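Local coordinates for hypothetical protein, IPT/TIG domain protein (Bacteroides ovatus, PDB 4HW6) that is of unknown function but probably helps bind nutrients, perhaps carbohydrate, and joins an IPT/TIG domain to a six-bladed beta-propeller, at residues V127-F138 / R165-I176. Numbering follows the deposited sequence.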
loop_
_atom_site.group_PDB
_atom_site.type_symbol
_atom_site.label_atom_id
_atom_site.label_comp_id
_atom_site.label_asym_id
_atom_site.label_seq_id
_atom_site.Cartn_x
_atom_site.Cartn_y
_atom_site.Cartn_z
ATOM N N VAL A 127 22.741 4.536 8.015
ATOM C CA VAL A 127 22.316 3.649 6.956
ATOM C C VAL A 127 22.966 2.270 7.165
ATOM O O VAL A 127 24.184 2.125 7.120
ATOM C CB VAL A 127 22.634 4.228 5.571
ATOM C CG1 VAL A 127 22.370 3.203 4.477
ATOM C CG2 VAL A 127 21.843 5.513 5.331
ATOM N N LEU A 128 22.138 1.264 7.420
ATOM C CA LEU A 128 22.606 -0.098 7.645
ATOM C C LEU A 128 21.509 -1.126 7.451
ATOM O O LEU A 128 20.318 -0.827 7.597
ATOM C CB LEU A 128 23.156 -0.290 9.048
ATOM C CG LEU A 128 22.191 -0.190 10.236
ATOM C CD1 LEU A 128 22.720 -0.963 11.434
ATOM C CD2 LEU A 128 21.997 1.250 10.625
ATOM N N ALA A 129 21.946 -2.340 7.115
ATOM C CA ALA A 129 21.087 -3.513 7.139
ATOM C C ALA A 129 20.875 -3.893 8.603
ATOM O O ALA A 129 21.806 -3.876 9.411
ATOM C CB ALA A 129 21.743 -4.670 6.396
ATOM N N GLY A 130 19.645 -4.229 8.942
ATOM C CA GLY A 130 19.342 -4.709 10.263
ATOM C C GLY A 130 17.894 -5.150 10.443
ATOM O O GLY A 130 17.084 -5.048 9.521
ATOM N N PRO A 131 17.574 -5.612 11.655
ATOM C CA PRO A 131 16.215 -5.956 12.066
ATOM C C PRO A 131 15.265 -4.796 11.888
ATOM O O PRO A 131 15.694 -3.639 11.925
ATOM C CB PRO A 131 16.356 -6.274 13.566
ATOM C CG PRO A 131 17.793 -6.601 13.770
ATOM C CD PRO A 131 18.550 -5.810 12.742
ATOM N N PHE A 132 13.976 -5.101 11.744
ATOM C CA PHE A 132 12.934 -4.080 11.647
ATOM C C PHE A 132 13.089 -2.989 12.721
ATOM O O PHE A 132 12.924 -1.807 12.432
ATOM C CB PHE A 132 11.532 -4.714 11.797
ATOM C CG PHE A 132 10.961 -5.311 10.529
ATOM C CD1 PHE A 132 11.743 -5.569 9.403
ATOM C CD2 PHE A 132 9.611 -5.631 10.476
ATOM C CE1 PHE A 132 11.181 -6.114 8.259
ATOM C CE2 PHE A 132 9.061 -6.170 9.336
ATOM C CZ PHE A 132 9.843 -6.416 8.230
ATOM N N ASP A 133 13.374 -3.409 13.945
ATOM C CA ASP A 133 13.522 -2.492 15.083
ATOM C C ASP A 133 14.846 -1.707 15.150
ATOM O O ASP A 133 14.978 -0.817 15.988
ATOM C CB ASP A 133 13.333 -3.259 16.390
ATOM C CG ASP A 133 13.113 -2.333 17.582
ATOM O OD1 ASP A 133 12.250 -1.432 17.478
ATOM O OD2 ASP A 133 13.821 -2.500 18.597
ATOM N N ASP A 134 15.805 -2.017 14.281
ATOM C CA ASP A 134 17.176 -1.493 14.412
ATOM C C ASP A 134 17.891 -1.542 13.047
ATOM O O ASP A 134 18.858 -2.290 12.833
ATOM C CB ASP A 134 17.923 -2.310 15.468
ATOM C CG ASP A 134 19.087 -1.553 16.105
ATOM O OD1 ASP A 134 19.475 -0.477 15.621
ATOM O OD2 ASP A 134 19.635 -2.063 17.099
ATOM N N CYS A 135 17.384 -0.760 12.116
ATOM C CA CYS A 135 17.887 -0.781 10.743
ATOM C C CYS A 135 18.078 0.657 10.262
ATOM O O CYS A 135 17.871 0.949 9.084
ATOM C CB CYS A 135 16.910 -1.514 9.820
ATOM S SG CYS A 135 15.236 -0.807 9.766
ATOM N N GLY A 136 18.454 1.546 11.182
ATOM C CA GLY A 136 18.698 2.941 10.811
ATOM C C GLY A 136 17.490 3.595 10.187
ATOM O O GLY A 136 16.356 3.307 10.592
ATOM N N ALA A 137 17.736 4.458 9.193
ATOM C CA ALA A 137 16.707 5.023 8.352
ATOM C C ALA A 137 17.175 5.034 6.891
ATOM O O ALA A 137 18.290 4.582 6.567
ATOM C CB ALA A 137 16.285 6.429 8.842
ATOM N N PHE A 138 16.318 5.533 6.015
ATOM C CA PHE A 138 16.452 5.287 4.580
ATOM C C PHE A 138 16.733 6.547 3.767
ATOM O O PHE A 138 15.988 7.526 3.856
ATOM C CB PHE A 138 15.189 4.583 4.099
ATOM C CG PHE A 138 14.847 3.395 4.947
ATOM C CD1 PHE A 138 15.774 2.373 5.098
ATOM C CD2 PHE A 138 13.662 3.334 5.653
ATOM C CE1 PHE A 138 15.498 1.287 5.906
ATOM C CE2 PHE A 138 13.378 2.248 6.451
ATOM C CZ PHE A 138 14.310 1.229 6.597
ATOM N N ARG A 165 16.920 -1.525 -1.176
ATOM C CA ARG A 165 16.592 -2.213 0.085
ATOM C C ARG A 165 15.617 -3.367 -0.113
ATOM O O ARG A 165 14.845 -3.398 -1.086
ATOM C CB ARG A 165 16.008 -1.230 1.114
ATOM C CG ARG A 165 16.864 0.010 1.384
ATOM C CD ARG A 165 18.238 -0.318 1.924
ATOM N NE ARG A 165 18.206 -1.024 3.207
ATOM C CZ ARG A 165 18.548 -0.497 4.392
ATOM N NH1 ARG A 165 18.933 0.773 4.507
ATOM N NH2 ARG A 165 18.475 -1.245 5.486
ATOM N N HIS A 166 15.671 -4.295 0.830
ATOM C CA HIS A 166 14.818 -5.501 0.822
ATOM C C HIS A 166 14.216 -5.688 2.209
ATOM O O HIS A 166 14.936 -5.977 3.165
ATOM C CB HIS A 166 15.651 -6.699 0.445
ATOM C CG HIS A 166 14.970 -8.016 0.647
ATOM N ND1 HIS A 166 15.672 -9.170 0.917
ATOM C CD2 HIS A 166 13.662 -8.367 0.624
ATOM C CE1 HIS A 166 14.825 -10.180 1.048
ATOM N NE2 HIS A 166 13.596 -9.721 0.883
ATOM N N VAL A 167 12.903 -5.537 2.285
ATOM C CA VAL A 167 12.161 -5.771 3.495
ATOM C C VAL A 167 11.716 -7.236 3.479
ATOM O O VAL A 167 10.923 -7.640 2.627
ATOM C CB VAL A 167 10.945 -4.838 3.618
ATOM C CG1 VAL A 167 10.180 -5.141 4.884
ATOM C CG2 VAL A 167 11.359 -3.357 3.585
ATOM N N ASP A 168 12.238 -8.007 4.425
ATOM C CA ASP A 168 11.987 -9.447 4.574
ATOM C C ASP A 168 11.069 -9.647 5.772
ATOM O O ASP A 168 11.504 -9.585 6.924
ATOM C CB ASP A 168 13.334 -10.142 4.775
ATOM C CG ASP A 168 13.235 -11.642 5.008
ATOM O OD1 ASP A 168 12.144 -12.198 5.263
ATOM O OD2 ASP A 168 14.306 -12.268 4.982
ATOM N N PHE A 169 9.793 -9.909 5.516
ATOM C CA PHE A 169 8.811 -9.999 6.604
ATOM C C PHE A 169 8.967 -11.259 7.454
ATOM O O PHE A 169 8.677 -11.243 8.653
ATOM C CB PHE A 169 7.384 -9.895 6.048
ATOM C CG PHE A 169 6.987 -8.508 5.622
ATOM C CD1 PHE A 169 7.335 -8.019 4.372
ATOM C CD2 PHE A 169 6.256 -7.683 6.465
ATOM C CE1 PHE A 169 6.973 -6.748 3.957
ATOM C CE2 PHE A 169 5.871 -6.416 6.046
ATOM C CZ PHE A 169 6.235 -5.933 4.797
ATOM N N VAL A 170 9.413 -12.360 6.839
ATOM C CA VAL A 170 9.540 -13.632 7.553
ATOM C C VAL A 170 10.626 -13.485 8.623
ATOM O O VAL A 170 10.439 -13.886 9.766
ATOM C CB VAL A 170 9.873 -14.798 6.593
ATOM C CG1 VAL A 170 10.324 -16.057 7.343
ATOM C CG2 VAL A 170 8.668 -15.100 5.707
ATOM N N ASN A 171 11.753 -12.887 8.242
ATOM C CA ASN A 171 12.868 -12.691 9.171
ATOM C C ASN A 171 12.867 -11.324 9.869
ATOM O O ASN A 171 13.734 -11.058 10.703
ATOM C CB ASN A 171 14.176 -12.922 8.437
ATOM C CG ASN A 171 14.281 -14.332 7.932
ATOM O OD1 ASN A 171 14.145 -15.256 8.710
ATOM N ND2 ASN A 171 14.439 -14.507 6.616
ATOM N N GLN A 172 11.890 -10.483 9.534
ATOM C CA GLN A 172 11.771 -9.154 10.122
ATOM C C GLN A 172 13.120 -8.425 10.022
ATOM O O GLN A 172 13.680 -7.969 11.013
ATOM C CB GLN A 172 11.279 -9.266 11.564
ATOM C CG GLN A 172 9.948 -9.993 11.692
ATOM C CD GLN A 172 8.769 -9.070 11.464
ATOM O OE1 GLN A 172 8.525 -8.170 12.266
ATOM N NE2 GLN A 172 8.016 -9.299 10.384
ATOM N N TYR A 173 13.620 -8.325 8.791
ATOM C CA TYR A 173 14.947 -7.774 8.517
ATOM C C TYR A 173 14.882 -6.880 7.294
ATOM O O TYR A 173 14.143 -7.178 6.360
ATOM C CB TYR A 173 15.921 -8.919 8.266
ATOM C CG TYR A 173 17.376 -8.515 8.336
ATOM C CD1 TYR A 173 18.038 -8.489 9.554
ATOM C CD2 TYR A 173 18.098 -8.175 7.181
ATOM C CE1 TYR A 173 19.385 -8.143 9.638
ATOM C CE2 TYR A 173 19.447 -7.830 7.266
ATOM C CZ TYR A 173 20.072 -7.808 8.492
ATOM O OH TYR A 173 21.394 -7.445 8.590
ATOM N N VAL A 174 15.627 -5.775 7.314
ATOM C CA VAL A 174 15.710 -4.873 6.162
ATOM C C VAL A 174 17.142 -4.864 5.652
ATOM O O VAL A 174 18.001 -4.218 6.229
ATOM C CB VAL A 174 15.271 -3.420 6.453
ATOM C CG1 VAL A 174 15.202 -2.628 5.140
ATOM C CG2 VAL A 174 13.910 -3.380 7.169
ATOM N N ASP A 175 17.377 -5.587 4.557
ATOM C CA ASP A 175 18.712 -5.735 4.010
ATOM C C ASP A 175 19.011 -4.629 3.010
ATOM O O ASP A 175 18.134 -3.890 2.570
ATOM C CB ASP A 175 18.841 -7.094 3.315
ATOM C CG ASP A 175 20.258 -7.656 3.350
ATOM O OD1 ASP A 175 21.203 -7.000 3.850
ATOM O OD2 ASP A 175 20.419 -8.792 2.865
ATOM N N ILE A 176 20.283 -4.513 2.688
ATOM C CA ILE A 176 20.775 -3.704 1.567
ATOM C C ILE A 176 21.231 -4.664 0.481
ATOM O O ILE A 176 22.061 -5.562 0.727
ATOM C CB ILE A 176 21.984 -2.843 1.975
ATOM C CG1 ILE A 176 21.557 -1.818 3.038
ATOM C CG2 ILE A 176 22.586 -2.140 0.730
ATOM C CD1 ILE A 176 22.698 -1.042 3.664
HETATM O O HOH W 1 19.230 2.055 7.046
#
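Arg165 reaches across to the carbonyl of Leu128 at the edge of a propeller blade, where the short strand 130-131 pairs antiparallel with strand 173-177 of a beta hairpin and closes the sheet on that side. The arginine illustrates how one side chain can lace a loop to a sheet. From CB, which points toward the loop, the chain folds about its CB-CG and CG-CD bonds (chi2 -60°, chi3 -61°), turning Arg165 NE back to its own hairpin, where it hydrogen-bonds Asp175 O at 2.9 Å. Arg165 NH2 donates to Val174 O and, across the contact, to Leu128 O at 2.8 Å, while NH1 donates to a water that also takes the N-H of Leu128. Ile176 CG1 covers one guanidinium face and Phe138 CE1 the other, the Phe138 ring standing nearly upright on it at 81°. A leucine in place of Arg165 would probably leave Leu128 O without this donor and the bridging water less firmly held. Further along, Gly130 and Val174 exchange backbone bonds, and the Phe132 ring directs an edge at the Phe169 face. On the Phe132 ring itself, Gln172 CA sits over the centre, 3.6 Å from the centroid.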